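PDB 2OPT: ActII protein from Streptomyces coelicolor, which is a TetR-family transcriptional repressor that probably binds operator DNA as a dimer and is seen to bind actinorhodin and its biosynthetic precursor (S)-DNPA. Local coordinates for residues A[73-78]-A[210-215]. Residues are numbered along the deposited sequence; the frame is centred on the assembly and turned at random.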
loop_
_atom_site.group_PDB
_atom_site.type_symbol
_atom_site.label_atom_id
_atom_site.label_comp_id
_atom_site.label_asym_id
_atom_site.label_seq_id
_atom_site.Cartn_x
_atom_site.Cartn_y
_atom_site.Cartn_z
ATOM N N GLY A 73 -18.114 8.019 22.926
ATOM C CA GLY A 73 -16.952 8.350 23.717
ATOM C C GLY A 73 -15.748 7.456 23.606
ATOM O O GLY A 73 -14.720 7.769 24.204
ATOM N N ARG A 74 -15.853 6.336 22.870
ATOM C CA ARG A 74 -14.685 5.480 22.620
ATOM C C ARG A 74 -14.300 5.386 21.163
ATOM O O ARG A 74 -13.697 4.384 20.766
ATOM C CB ARG A 74 -14.884 4.033 23.109
ATOM C CG ARG A 74 -14.897 3.870 24.605
ATOM C CD ARG A 74 -14.276 2.558 25.080
ATOM N NE ARG A 74 -14.572 1.397 24.241
ATOM C CZ ARG A 74 -13.643 0.651 23.641
ATOM N NH1 ARG A 74 -14.015 -0.371 22.914
ATOM N NH2 ARG A 74 -12.340 0.907 23.772
ATOM N N TRP A 75 -14.652 6.380 20.358
ATOM C CA TRP A 75 -14.513 6.219 18.897
ATOM C C TRP A 75 -13.097 5.833 18.480
ATOM O O TRP A 75 -12.887 4.830 17.805
ATOM C CB TRP A 75 -14.958 7.483 18.175
ATOM C CG TRP A 75 -14.999 7.372 16.672
ATOM C CD1 TRP A 75 -16.007 6.846 15.942
ATOM C CD2 TRP A 75 -14.002 7.820 15.719
ATOM N NE1 TRP A 75 -15.712 6.918 14.594
ATOM C CE2 TRP A 75 -14.486 7.508 14.430
ATOM C CE3 TRP A 75 -12.740 8.423 15.834
ATOM C CZ2 TRP A 75 -13.765 7.806 13.252
ATOM C CZ3 TRP A 75 -12.015 8.692 14.693
ATOM C CH2 TRP A 75 -12.542 8.429 13.396
ATOM N N ALA A 76 -12.111 6.600 18.918
ATOM C CA ALA A 76 -10.747 6.465 18.405
ATOM C C ALA A 76 -10.161 5.083 18.719
ATOM O O ALA A 76 -9.499 4.479 17.875
ATOM C CB ALA A 76 -9.863 7.530 18.963
ATOM N N GLU A 77 -10.364 4.609 19.946
ATOM C CA GLU A 77 -9.877 3.321 20.332
ATOM C C GLU A 77 -10.643 2.180 19.623
ATOM O O GLU A 77 -10.095 1.136 19.402
ATOM C CB GLU A 77 -9.928 3.199 21.855
ATOM C CG GLU A 77 -8.994 4.183 22.563
ATOM C CD GLU A 77 -7.490 3.861 22.352
ATOM O OE1 GLU A 77 -7.065 2.729 22.681
ATOM O OE2 GLU A 77 -6.735 4.744 21.881
ATOM N N GLN A 78 -11.917 2.390 19.273
ATOM C CA GLN A 78 -12.668 1.357 18.547
ATOM C C GLN A 78 -12.160 1.202 17.102
ATOM O O GLN A 78 -12.145 0.106 16.542
ATOM C CB GLN A 78 -14.161 1.673 18.551
ATOM C CG GLN A 78 -14.840 1.335 19.820
ATOM C CD GLN A 78 -16.340 1.320 19.695
ATOM O OE1 GLN A 78 -16.963 2.303 19.291
ATOM N NE2 GLN A 78 -16.939 0.239 20.151
ATOM N N ALA A 210 -5.835 10.543 14.232
ATOM C CA ALA A 210 -5.750 11.965 14.535
ATOM C C ALA A 210 -6.141 12.816 13.301
ATOM O O ALA A 210 -6.817 13.823 13.420
ATOM C CB ALA A 210 -4.305 12.368 15.003
ATOM N N GLY A 211 -5.711 12.412 12.123
ATOM C CA GLY A 211 -5.948 13.241 10.912
ATOM C C GLY A 211 -7.402 13.163 10.531
ATOM O O GLY A 211 -7.955 14.116 10.043
ATOM N N LEU A 212 -8.026 12.005 10.736
ATOM C CA LEU A 212 -9.480 11.853 10.541
ATOM C C LEU A 212 -10.308 12.724 11.499
ATOM O O LEU A 212 -11.199 13.470 11.055
ATOM C CB LEU A 212 -9.904 10.370 10.681
ATOM C CG LEU A 212 -9.494 9.430 9.529
ATOM C CD1 LEU A 212 -9.805 7.948 9.918
ATOM C CD2 LEU A 212 -10.165 9.775 8.218
ATOM N N LEU A 213 -9.979 12.667 12.799
ATOM C CA LEU A 213 -10.618 13.534 13.761
ATOM C C LEU A 213 -10.366 14.993 13.426
ATOM O O LEU A 213 -11.252 15.827 13.584
ATOM C CB LEU A 213 -10.094 13.254 15.153
ATOM C CG LEU A 213 -10.616 11.954 15.747
ATOM C CD1 LEU A 213 -9.868 11.616 17.005
ATOM C CD2 LEU A 213 -12.155 12.061 15.987
ATOM N N ALA A 214 -9.161 15.316 12.963
ATOM C CA ALA A 214 -8.844 16.704 12.624
ATOM C C ALA A 214 -9.737 17.180 11.508
ATOM O O ALA A 214 -10.213 18.295 11.539
ATOM C CB ALA A 214 -7.383 16.869 12.232
ATOM N N GLY A 215 -9.943 16.329 10.514
ATOM C CA GLY A 215 -10.792 16.623 9.377
ATOM C C GLY A 215 -12.273 16.702 9.735
ATOM O O GLY A 215 -13.011 17.443 9.093
#
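W75, in the first turn of helix 75-92, reaches across to L212 and L213 of helix 197-219 with the benzene half of its indole. Its CB points toward the second helix, and CG stands anti to the backbone N (chi1 -174°), beside the carbonyl carbon, which carries the benzene half towards the leucines. The pyrrole half turns to helix 108-123, where NE1 donates a hydrogen bond to the backbone O of L120, so the one polar atom of the side chain is satisfied apart from the leucines. On the six-membered ring, CE3 lies 3.7 Å from CD2 of L213. The next atom, CZ3, comes slightly closer to that methyl, at 3.6 Å, and is 3.7 Å from L213 CG; the branch approaches the ring obliquely, indole and leucine passing one another and pointing opposite ways. CH2, at the far corner, has CB of L212 at 4.3 Å, near the ring plane and at its edge. L212 itself is buried against L130 and L138 of helix 128-150 and I207 of the second subunit, which places this contact beside the dimer interface, in the helical C-terminal domain that in TetR-family regulators carries the ligand pocket. Exchanging W75 for an alanine would probably open a gap beside L213 and leave the carbonyl of L120 without its indole donor. No hydrogen bond or salt bridge joins the two segments; the link is a small apolar one, and the NE1 bond is likely to help fix the ring's rotation, along with packing on L121 and I209.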